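Side-chain contacts in DyP-type peroxidase (Thermobifida cellulosilytica, PDB 4GS1), which probably uses hydrogen peroxide and its bound haem to oxidise dyes and other substrates, as a dye-decolourising peroxidase: residues Pro226-Pro231 with Trp235-Ser240; Pro126-Asp131 with Gly345-Gly350; Asp261-Arg264 with His269-Thr272. All blocks are in the same frame, centred on the assembly; numbering follows the deposited sequence.

Contact 1: Pro226-Pro231 with Trp235-Ser240; sequences PPADDP and WMDGGS
The carboxylate of D237 lies against the backbone of P227 and A228 and accepts a hydrogen bond from it. A228 N donates to D237 OD1 over 2.9 Å with an N-H...O angle of 162°, meeting the oxygen from above the carboxylate plane, 35° out of it. P227 CA sits 3.4 Å from the same OD1, and P227 CB rests 3.8 Å from D237 OD2. Two waters complete the grip: the first donates to D237 OD1 and P226 O; the second, its oxygen 2.6 Å from D237 OD2, also donates to A228 O. One side chain thus serves A228 N directly, and P226 O and A228 O through water. Its place is set by a type II beta turn from M236 to G239, closed by G239 N on M236 O (2.9 Å), with D237 and G238 at the two corners. The turn leads into strand 240-249 of the C-terminal ferredoxin-like sheet, and G238 and G239 are bonded through their backbones to A225, just ahead of P226. With CG beside the backbone N (chi1 -71°), D237 reaches from the turn to the proline-rich loop. A third water links P231 O to W235 N, weakly at the latter, and W235 NE1 donates to R124 O.

Contact 2: Pro126-Asp131 with Gly345-Gly350; sequences PDALAD and GNPATG
A128 meets both N346 and P347 and carries the whole contact between the loop 126-131 and the loop 345-350. P126, at the start of the first loop, packs against Y241, while its carbonyl O accepts from L129 N (2.9 Å). D127 O likewise accepts from A130 N, so the chain coils through a short 3-10 turn whose bend presents the methyl of A128 to the other loop. A128 CB lies 3.7 Å from N346 OD1 and 3.9 Å from P347 CD; beside it, A128 O approaches P347 CD at 3.3 Å and CG at 3.5 Å, so CD of the proline meets both the methyl and the carbonyl oxygen, and CG the oxygen. No hydrogen bond crosses between the two loops. The oxygen that A128 touches is already engaged in an Asx turn: N346 OD1 accepts from A348 N (3.0 Å), with the donor 64° out of the carbonyl plane. A trans chi1 of 177° swings the N346 amide beside its own carbonyl carbon, within range of that N-H. In the two-domain ferredoxin-like fold of this family, the arrangement joins a loop of the N-terminal half to the connection between strand 334-344 and helix 351-360 of the C-terminal half, where G350 is the N-cap residue. L129 points away from this connection and packs on Y241 and L376, which P347 also touches. R125 holds the far end of the loop, bonding L129 O and forming a salt bridge with D131.

Contact 3: Asp261-Arg264 with His269-Thr272; sequences DRER and HLDT
E263 reaches from helix 259-266 to the backbone of H269 and L270 in the loop that follows. From CB, a chi1 of -67° sets CG beside the backbone N and anti to the carbonyl carbon, and the chain then runs extended to the carboxylate. CG already packs on the loop, 3.6 Å from L270 N and near the CA of H269. CD comes as close to that amide nitrogen, while OE1 comes only to within 4.1 Å of H269 ND1. OE2 makes the decisive contact: L270 N donates to it over 2.8 Å in an almost straight bond (171°), arriving on the anti side of the carboxylate and 24° out of its plane. H269 CA and L270 CB lie against the same oxygen, and the carboxylate stands nearly perpendicular to the imidazole. Alongside, L270 CD1 leans on R262 CB at 4.1 Å; the guanidinium of R262 has its own partners, with NE donating to L257 O and the group forming a cation-pi contact with W254. R200 takes the carbonyls of L270 and D271, so R200 and E263 both bond the loop's backbone, and the side chain of L270 is about 7 Å from the haem. One water joins E263 OE2 (2.8 Å) to D271 N, weakly at the latter; a second, in the plane of the H269 ring at ND1, also lies 2.7 Å from E263 OE2. With an amide and water around OE2, the E263 carboxylate is probably ionised, although D271 OD1, 4.3 Å from OE2, would tend to raise the cost of that charge.

How the contacts relate
Contacts 1 and 2 are neighbours, with centres about 11 Å apart, and they touch where W235 packs on P126 and P226 on G345 O. Both lie near one end of the C-terminal antiparallel sheet: contact 1 leads into strand 240-249, and contact 2 follows the adjacent strand 334-344. Contact 2 brings together loops more than 200 residues apart and so ties the N-terminal half to the C-terminal half, whereas contacts 1 and 3 each close a local loop of the C-terminal half. Contact 3, at helix 259-266, sits across the chain centre from contact 1, its centre about 41 Å from that of contact 1 and about 33 Å from that of contact 2. The side chain of P347 in contact 2 is about 10 Å from the haem, farther than that of L270.

Contact 1: Pro226-Pro231 with Trp235-Ser240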
ATOM      1  N   PRO B 226     -16.865  -2.997  30.415  1.00 25.42           N
ATOM      2  CA  PRO B 226     -17.681  -2.626  31.577  1.00 27.17           C
ATOM      3  C   PRO B 226     -16.782  -2.326  32.770  1.00 28.61           C
ATOM      4  O   PRO B 226     -15.643  -2.805  32.787  1.00 28.39           O
ATOM      5  CB  PRO B 226     -18.519  -3.883  31.833  1.00 27.54           C
ATOM      6  CG  PRO B 226     -17.728  -5.005  31.243  1.00 30.95           C
ATOM      7  CD  PRO B 226     -17.006  -4.420  30.059  1.00 25.61           C
ATOM      8  N   PRO B 227     -17.270  -1.530  33.737  1.00 31.88           N
ATOM      9  CA  PRO B 227     -16.438  -1.140  34.882  1.00 32.39           C
ATOM     10  C   PRO B 227     -15.897  -2.343  35.652  1.00 33.03           C
ATOM     11  O   PRO B 227     -16.643  -3.291  35.915  1.00 32.83           O
ATOM     12  CB  PRO B 227     -17.407  -0.344  35.763  1.00 38.81           C
ATOM     13  CG  PRO B 227     -18.415   0.204  34.806  1.00 37.23           C
ATOM     14  CD  PRO B 227     -18.593  -0.882  33.771  1.00 35.31           C
ATOM     15  N   ALA B 228     -14.610  -2.303  35.989  1.00 27.59           N
ATOM     16  CA  ALA B 228     -13.960  -3.379  36.734  1.00 31.85           C
ATOM     17  C   ALA B 228     -14.457  -3.432  38.172  1.00 32.55           C
ATOM     18  O   ALA B 228     -14.803  -2.401  38.750  1.00 29.79           O
ATOM     19  CB  ALA B 228     -12.451  -3.190  36.719  1.00 32.09           C
ATOM     20  N   ASP B 229     -14.486  -4.629  38.751  1.00 37.85           N
ATOM     21  CA  ASP B 229     -14.809  -4.767  40.170  1.00 46.08           C
ATOM     22  C   ASP B 229     -13.575  -4.493  41.033  1.00 44.67           C
ATOM     23  O   ASP B 229     -13.690  -4.067  42.182  1.00 53.47           O
ATOM     24  CB  ASP B 229     -15.384  -6.153  40.472  1.00 59.00           C
ATOM     25  CG  ASP B 229     -16.843  -6.283  40.065  1.00 69.36           C
ATOM     26  OD1 ASP B 229     -17.269  -7.413  39.747  1.00 75.72           O
ATOM     27  OD2 ASP B 229     -17.562  -5.260  40.064  1.00 70.82           O
ATOM     28  N   ASP B 230     -12.400  -4.733  40.458  1.00 33.42           N
ATOM     29  CA  ASP B 230     -11.124  -4.491  41.126  1.00 29.69           C
ATOM     30  C   ASP B 230     -10.598  -3.131  40.681  1.00 32.43           C
ATOM     31  O   ASP B 230     -10.335  -2.927  39.497  1.00 32.13           O
ATOM     32  CB  ASP B 230     -10.130  -5.591  40.739  1.00 31.36           C
ATOM     33  CG  ASP B 230      -8.808  -5.504  41.490  1.00 40.07           C
ATOM     34  OD1 ASP B 230      -8.040  -6.493  41.438  1.00 35.37           O
ATOM     35  OD2 ASP B 230      -8.524  -4.465  42.128  1.00 38.40           O
ATOM     36  N   PRO B 231     -10.448  -2.192  41.628  1.00 32.81           N
ATOM     37  CA  PRO B 231      -9.995  -0.831  41.314  1.00 28.52           C
ATOM     38  C   PRO B 231      -8.644  -0.797  40.600  1.00 29.68           C
ATOM     39  O   PRO B 231      -8.374   0.136  39.846  1.00 31.22           O
ATOM     40  CB  PRO B 231      -9.871  -0.180  42.694  1.00 32.97           C
ATOM     41  CG  PRO B 231     -10.834  -0.939  43.555  1.00 35.48           C
ATOM     42  CD  PRO B 231     -10.777  -2.353  43.056  1.00 36.75           C
ATOM     43  N   TRP B 235      -8.384   1.190  35.171  1.00 23.88           N
ATOM     44  CA  TRP B 235      -7.792   2.022  34.122  1.00 23.69           C
ATOM     45  C   TRP B 235      -8.353   1.686  32.743  1.00 20.65           C
ATOM     46  O   TRP B 235      -8.239   2.488  31.813  1.00 24.69           O
ATOM     47  CB  TRP B 235      -6.261   1.921  34.118  1.00 23.99           C
ATOM     48  CG  TRP B 235      -5.720   0.552  33.808  1.00 24.75           C
ATOM     49  CD1 TRP B 235      -5.563  -0.486  34.686  1.00 24.21           C
ATOM     50  CD2 TRP B 235      -5.241   0.083  32.537  1.00 22.15           C
ATOM     51  NE1 TRP B 235      -5.027  -1.577  34.035  1.00 24.48           N
ATOM     52  CE2 TRP B 235      -4.820  -1.255  32.716  1.00 21.91           C
ATOM     53  CE3 TRP B 235      -5.127   0.659  31.266  1.00 21.37           C
ATOM     54  CZ2 TRP B 235      -4.296  -2.024  31.671  1.00 19.21           C
ATOM     55  CZ3 TRP B 235      -4.611  -0.106  30.227  1.00 21.29           C
ATOM     56  CH2 TRP B 235      -4.198  -1.431  30.437  1.00 21.92           C
ATOM     57  N   MET B 236      -8.954   0.504  32.614  1.00 22.35           N
ATOM     58  CA  MET B 236      -9.557   0.088  31.344  1.00 20.02           C
ATOM     59  C   MET B 236     -11.071   0.296  31.283  1.00 19.45           C
ATOM     60  O   MET B 236     -11.693  -0.021  30.270  1.00 22.42           O
ATOM     61  CB  MET B 236      -9.221  -1.374  31.004  1.00 20.05           C
ATOM     62  CG  MET B 236      -7.965  -1.550  30.163  1.00 18.74           C
ATOM     63  SD  MET B 236      -7.995  -0.603  28.628  1.00 19.23           S
ATOM     64  CE  MET B 236      -9.243  -1.501  27.703  1.00 17.63           C
ATOM     65  N   ASP B 237     -11.668   0.828  32.350  1.00 20.32           N
ATOM     66  CA  ASP B 237     -13.093   1.174  32.312  1.00 21.34           C
ATOM     67  C   ASP B 237     -13.386   2.103  31.134  1.00 23.99           C
ATOM     68  O   ASP B 237     -12.746   3.146  30.984  1.00 21.95           O
ATOM     69  CB  ASP B 237     -13.526   1.867  33.614  1.00 23.59           C
ATOM     70  CG  ASP B 237     -13.569   0.924  34.806  1.00 32.93           C
ATOM     71  OD1 ASP B 237     -13.135  -0.236  34.675  1.00 27.97           O
ATOM     72  OD2 ASP B 237     -14.030   1.357  35.888  1.00 33.15           O
ATOM     73  N   GLY B 238     -14.337   1.716  30.289  1.00 22.21           N
ATOM     74  CA  GLY B 238     -14.697   2.533  29.140  1.00 23.55           C
ATOM     75  C   GLY B 238     -13.785   2.365  27.934  1.00 20.25           C
ATOM     76  O   GLY B 238     -14.029   2.955  26.876  1.00 21.81           O
ATOM     77  N   GLY B 239     -12.729   1.566  28.083  1.00 17.81           N
ATOM     78  CA  GLY B 239     -11.811   1.321  26.976  1.00 17.56           C
ATOM     79  C   GLY B 239     -12.332   0.227  26.058  1.00 18.31           C
ATOM     80  O   GLY B 239     -13.456  -0.242  26.221  1.00 19.65           O
ATOM     81  N   SER B 240     -11.527  -0.192  25.088  1.00 13.07           N
ATOM     82  CA  SER B 240     -11.924  -1.310  24.238  1.00 14.04           C
ATOM     83  C   SER B 240     -10.718  -2.206  24.066  1.00 17.86           C
ATOM     84  O   SER B 240      -9.584  -1.761  24.281  1.00 18.70           O
ATOM     85  CB  SER B 240     -12.418  -0.812  22.882  1.00 13.21           C
ATOM     86  OG  SER B 240     -12.978  -1.881  22.116  1.00 15.20           O
TER
HETATM   87  O   HOH W   1     -12.938  -2.262  32.797  1.00 33.72           O
HETATM   88  O   HOH W   2     -14.376   0.279  38.283  1.00 32.28           O
HETATM   89  O   HOH W   3      -6.646   1.159  37.688  1.00 29.87           O

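Contact 2: Pro126-Asp131 with Gly345-Gly350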
ATOM      1  N   PRO B 126      -6.161  -6.579  33.782  1.00 21.31           N
ATOM      2  CA  PRO B 126      -7.527  -7.112  33.801  1.00 23.46           C
ATOM      3  C   PRO B 126      -7.581  -8.506  33.192  1.00 24.52           C
ATOM      4  O   PRO B 126      -6.745  -8.824  32.340  1.00 22.25           O
ATOM      5  CB  PRO B 126      -8.307  -6.131  32.914  1.00 23.25           C
ATOM      6  CG  PRO B 126      -7.460  -4.875  32.869  1.00 21.68           C
ATOM      7  CD  PRO B 126      -6.047  -5.376  32.935  1.00 21.23           C
ATOM      8  N   ASP B 127      -8.533  -9.332  33.624  1.00 23.72           N
ATOM      9  CA  ASP B 127      -8.705 -10.657  33.031  1.00 24.35           C
ATOM     10  C   ASP B 127      -8.876 -10.577  31.509  1.00 25.46           C
ATOM     11  O   ASP B 127      -8.450 -11.475  30.782  1.00 23.76           O
ATOM     12  CB  ASP B 127      -9.919 -11.373  33.636  1.00 26.87           C
ATOM     13  CG  ASP B 127      -9.681 -11.837  35.056  1.00 36.56           C
ATOM     14  OD1 ASP B 127      -8.523 -11.811  35.523  1.00 35.98           O
ATOM     15  OD2 ASP B 127     -10.666 -12.242  35.707  1.00 37.44           O
ATOM     16  N   ALA B 128      -9.499  -9.503  31.033  1.00 22.22           N
ATOM     17  CA  ALA B 128      -9.744  -9.333  29.600  1.00 21.60           C
ATOM     18  C   ALA B 128      -8.456  -9.161  28.799  1.00 21.18           C
ATOM     19  O   ALA B 128      -8.459  -9.316  27.574  1.00 20.85           O
ATOM     20  CB  ALA B 128     -10.688  -8.154  29.354  1.00 22.86           C
ATOM     21  N   LEU B 129      -7.367  -8.824  29.486  1.00 17.36           N
ATOM     22  CA  LEU B 129      -6.058  -8.689  28.834  1.00 19.60           C
ATOM     23  C   LEU B 129      -5.248  -9.994  28.885  1.00 21.34           C
ATOM     24  O   LEU B 129      -4.066 -10.009  28.555  1.00 20.77           O
ATOM     25  CB  LEU B 129      -5.271  -7.514  29.442  1.00 17.30           C
ATOM     26  CG  LEU B 129      -4.019  -6.972  28.737  1.00 18.14           C
ATOM     27  CD1 LEU B 129      -4.262  -6.782  27.245  1.00 18.80           C
ATOM     28  CD2 LEU B 129      -3.572  -5.659  29.367  1.00 20.76           C
ATOM     29  N   ALA B 130      -5.878 -11.100  29.270  1.00 21.70           N
ATOM     30  CA  ALA B 130      -5.172 -12.390  29.261  1.00 22.75           C
ATOM     31  C   ALA B 130      -4.747 -12.740  27.840  1.00 20.13           C
ATOM     32  O   ALA B 130      -5.445 -12.403  26.885  1.00 20.88           O
ATOM     33  CB  ALA B 130      -6.054 -13.493  29.827  1.00 21.26           C
ATOM     34  N   ASP B 131      -3.605 -13.407  27.695  1.00 20.93           N
ATOM     35  CA  ASP B 131      -3.151 -13.819  26.368  1.00 17.06           C
ATOM     36  C   ASP B 131      -4.215 -14.637  25.637  1.00 24.30           C
ATOM     37  O   ASP B 131      -4.968 -15.403  26.251  1.00 22.67           O
ATOM     38  CB  ASP B 131      -1.853 -14.635  26.460  1.00 20.87           C
ATOM     39  CG  ASP B 131      -0.673 -13.821  26.967  1.00 30.88           C
ATOM     40  OD1 ASP B 131       0.337 -14.443  27.367  1.00 28.02           O
ATOM     41  OD2 ASP B 131      -0.742 -12.572  26.974  1.00 24.81           O
ATOM     42  N   GLY B 345     -15.552  -5.306  24.200  1.00 15.12           N
ATOM     43  CA  GLY B 345     -15.327  -4.946  25.592  1.00 13.95           C
ATOM     44  C   GLY B 345     -14.545  -6.009  26.348  1.00 18.48           C
ATOM     45  O   GLY B 345     -13.949  -5.734  27.394  1.00 18.08           O
ATOM     46  N   ASN B 346     -14.558  -7.233  25.827  1.00 17.81           N
ATOM     47  CA  ASN B 346     -13.926  -8.368  26.491  1.00 15.84           C
ATOM     48  C   ASN B 346     -13.696  -9.485  25.476  1.00 15.73           C
ATOM     49  O   ASN B 346     -14.663 -10.059  24.963  1.00 18.87           O
ATOM     50  CB  ASN B 346     -14.851  -8.864  27.610  1.00 18.69           C
ATOM     51  CG  ASN B 346     -14.323 -10.096  28.322  1.00 21.40           C
ATOM     52  OD1 ASN B 346     -13.194 -10.538  28.096  1.00 20.74           O
ATOM     53  ND2 ASN B 346     -15.145 -10.647  29.221  1.00 27.52           N
ATOM     54  N   PRO B 347     -12.422  -9.791  25.161  1.00 17.49           N
ATOM     55  CA  PRO B 347     -12.182 -10.845  24.166  1.00 14.61           C
ATOM     56  C   PRO B 347     -12.817 -12.184  24.539  1.00 19.71           C
ATOM     57  O   PRO B 347     -13.172 -12.968  23.654  1.00 17.76           O
ATOM     58  CB  PRO B 347     -10.650 -10.959  24.141  1.00 17.01           C
ATOM     59  CG  PRO B 347     -10.174  -9.573  24.533  1.00 17.78           C
ATOM     60  CD  PRO B 347     -11.164  -9.162  25.608  1.00 19.41           C
ATOM     61  N   ALA B 348     -12.999 -12.436  25.831  1.00 20.33           N
ATOM     62  CA  ALA B 348     -13.617 -13.689  26.258  1.00 20.35           C
ATOM     63  C   ALA B 348     -15.077 -13.815  25.832  1.00 18.37           C
ATOM     64  O   ALA B 348     -15.619 -14.929  25.783  1.00 22.46           O
ATOM     65  CB  ALA B 348     -13.478 -13.864  27.765  1.00 23.07           C
ATOM     66  N   THR B 349     -15.721 -12.686  25.539  1.00 18.61           N
ATOM     67  CA  THR B 349     -17.094 -12.694  25.018  1.00 18.12           C
ATOM     68  C   THR B 349     -17.189 -12.028  23.642  1.00 19.51           C
ATOM     69  O   THR B 349     -18.224 -11.476  23.259  1.00 17.56           O
ATOM     70  CB  THR B 349     -18.099 -12.066  26.009  1.00 23.19           C
ATOM     71  OG1 THR B 349     -17.771 -10.687  26.239  1.00 23.44           O
ATOM     72  CG2 THR B 349     -18.053 -12.813  27.326  1.00 20.76           C
ATOM     73  N   GLY B 350     -16.084 -12.093  22.906  1.00 16.31           N
ATOM     74  CA  GLY B 350     -16.011 -11.558  21.554  1.00 15.50           C
ATOM     75  C   GLY B 350     -15.217 -12.503  20.663  1.00 15.50           C
ATOM     76  O   GLY B 350     -15.670 -13.603  20.354  1.00 16.05           O
TER

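Contact 3: Asp261-Arg264 with His269-Thr272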
ATOM      1  N   ASP B 261     -19.991 -22.286  -5.141  1.00 17.66           N
ATOM      2  CA  ASP B 261     -19.240 -22.916  -4.060  1.00 17.16           C
ATOM      3  C   ASP B 261     -18.586 -21.882  -3.135  1.00 17.55           C
ATOM      4  O   ASP B 261     -18.547 -22.074  -1.918  1.00 16.95           O
ATOM      5  CB  ASP B 261     -18.201 -23.905  -4.613  1.00 17.09           C
ATOM      6  CG  ASP B 261     -18.829 -25.200  -5.100  1.00 24.60           C
ATOM      7  OD1 ASP B 261     -19.931 -25.554  -4.626  1.00 22.92           O
ATOM      8  OD2 ASP B 261     -18.208 -25.867  -5.952  1.00 25.73           O
ATOM      9  N   ARG B 262     -18.094 -20.788  -3.706  1.00 15.80           N
ATOM     10  CA  ARG B 262     -17.538 -19.704  -2.887  1.00 12.77           C
ATOM     11  C   ARG B 262     -18.602 -19.139  -1.965  1.00 15.33           C
ATOM     12  O   ARG B 262     -18.327 -18.820  -0.803  1.00 15.06           O
ATOM     13  CB  ARG B 262     -16.994 -18.569  -3.762  1.00 16.11           C
ATOM     14  CG  ARG B 262     -15.807 -18.965  -4.614  1.00 18.06           C
ATOM     15  CD  ARG B 262     -15.330 -17.792  -5.449  1.00 19.86           C
ATOM     16  NE  ARG B 262     -14.540 -18.249  -6.588  1.00 22.74           N
ATOM     17  CZ  ARG B 262     -14.006 -17.453  -7.505  1.00 25.25           C
ATOM     18  NH1 ARG B 262     -14.157 -16.143  -7.418  1.00 29.90           N
ATOM     19  NH2 ARG B 262     -13.310 -17.978  -8.504  1.00 24.87           N
ATOM     20  N   GLU B 263     -19.810 -19.000  -2.498  1.00 15.36           N
ATOM     21  CA  GLU B 263     -20.924 -18.476  -1.711  1.00 15.00           C
ATOM     22  C   GLU B 263     -21.279 -19.417  -0.573  1.00 18.58           C
ATOM     23  O   GLU B 263     -21.609 -18.961   0.519  1.00 19.09           O
ATOM     24  CB  GLU B 263     -22.143 -18.206  -2.609  1.00 14.90           C
ATOM     25  CG  GLU B 263     -21.879 -17.055  -3.600  1.00 14.23           C
ATOM     26  CD  GLU B 263     -23.006 -16.807  -4.582  1.00 21.18           C
ATOM     27  OE1 GLU B 263     -23.712 -17.771  -4.953  1.00 24.22           O
ATOM     28  OE2 GLU B 263     -23.167 -15.635  -5.008  1.00 20.46           O
ATOM     29  N   ARG B 264     -21.174 -20.722  -0.812  1.00 15.25           N
ATOM     30  CA  ARG B 264     -21.470 -21.707   0.233  1.00 18.22           C
ATOM     31  C   ARG B 264     -20.398 -21.768   1.326  1.00 19.97           C
ATOM     32  O   ARG B 264     -20.688 -22.164   2.460  1.00 19.07           O
ATOM     33  CB  ARG B 264     -21.705 -23.099  -0.369  1.00 20.20           C
ATOM     34  CG  ARG B 264     -23.036 -23.246  -1.067  1.00 24.10           C
ATOM     35  CD  ARG B 264     -23.120 -24.544  -1.861  1.00 23.78           C
ATOM     36  NE  ARG B 264     -24.174 -24.454  -2.861  1.00 35.01           N
ATOM     37  CZ  ARG B 264     -23.988 -24.551  -4.171  1.00 27.09           C
ATOM     38  NH1 ARG B 264     -22.783 -24.795  -4.680  1.00 24.02           N
ATOM     39  NH2 ARG B 264     -25.029 -24.438  -4.975  1.00 36.79           N
ATOM     40  N   HIS B 269     -24.537 -14.565  -0.647  1.00 14.97           N
ATOM     41  CA  HIS B 269     -24.308 -14.287  -2.067  1.00 17.38           C
ATOM     42  C   HIS B 269     -23.163 -13.305  -2.280  1.00 17.00           C
ATOM     43  O   HIS B 269     -23.013 -12.342  -1.527  1.00 18.01           O
ATOM     44  CB  HIS B 269     -25.575 -13.683  -2.683  1.00 16.38           C
ATOM     45  CG  HIS B 269     -26.718 -14.641  -2.766  1.00 17.98           C
ATOM     46  ND1 HIS B 269     -26.882 -15.510  -3.820  1.00 25.48           N
ATOM     47  CD2 HIS B 269     -27.758 -14.867  -1.923  1.00 20.40           C
ATOM     48  CE1 HIS B 269     -27.975 -16.232  -3.628  1.00 25.52           C
ATOM     49  NE2 HIS B 269     -28.525 -15.858  -2.487  1.00 20.82           N
ATOM     50  N   LEU B 270     -22.370 -13.527  -3.330  1.00 13.00           N
ATOM     51  CA  LEU B 270     -21.240 -12.651  -3.623  1.00 17.68           C
ATOM     52  C   LEU B 270     -21.691 -11.318  -4.218  1.00 20.40           C
ATOM     53  O   LEU B 270     -21.171 -10.262  -3.845  1.00 21.85           O
ATOM     54  CB  LEU B 270     -20.240 -13.345  -4.561  1.00 20.33           C
ATOM     55  CG  LEU B 270     -19.048 -14.073  -3.929  1.00 25.31           C
ATOM     56  CD1 LEU B 270     -18.283 -14.876  -4.979  1.00 30.21           C
ATOM     57  CD2 LEU B 270     -18.110 -13.085  -3.232  1.00 18.01           C
ATOM     58  N   ASP B 271     -22.656 -11.357  -5.131  1.00 19.33           N
ATOM     59  CA  ASP B 271     -23.100 -10.126  -5.787  1.00 22.45           C
ATOM     60  C   ASP B 271     -23.846  -9.152  -4.868  1.00 25.19           C
ATOM     61  O   ASP B 271     -23.494  -7.972  -4.782  1.00 23.39           O
ATOM     62  CB  ASP B 271     -23.902 -10.422  -7.073  1.00 24.85           C
ATOM     63  CG  ASP B 271     -25.110 -11.333  -6.846  1.00 35.20           C
ATOM     64  OD1 ASP B 271     -25.256 -11.948  -5.769  1.00 26.31           O
ATOM     65  OD2 ASP B 271     -25.929 -11.445  -7.785  1.00 37.42           O
ATOM     66  N   THR B 272     -24.857  -9.649  -4.167  1.00 21.10           N
ATOM     67  CA  THR B 272     -25.714  -8.789  -3.356  1.00 20.13           C
ATOM     68  C   THR B 272     -25.314  -8.756  -1.891  1.00 20.70           C
ATOM     69  O   THR B 272     -25.722  -7.860  -1.152  1.00 18.26           O
ATOM     70  CB  THR B 272     -27.158  -9.276  -3.387  1.00 19.19           C
ATOM     71  OG1 THR B 272     -27.218 -10.597  -2.831  1.00 18.36           O
ATOM     72  CG2 THR B 272     -27.696  -9.310  -4.818  1.00 23.82           C
TER
HETATM   73  O   HOH W   4     -22.784 -13.800  -7.088  1.00 29.73           O
HETATM   74  O   HOH W   5     -25.585 -15.133  -6.063  1.00 31.25           O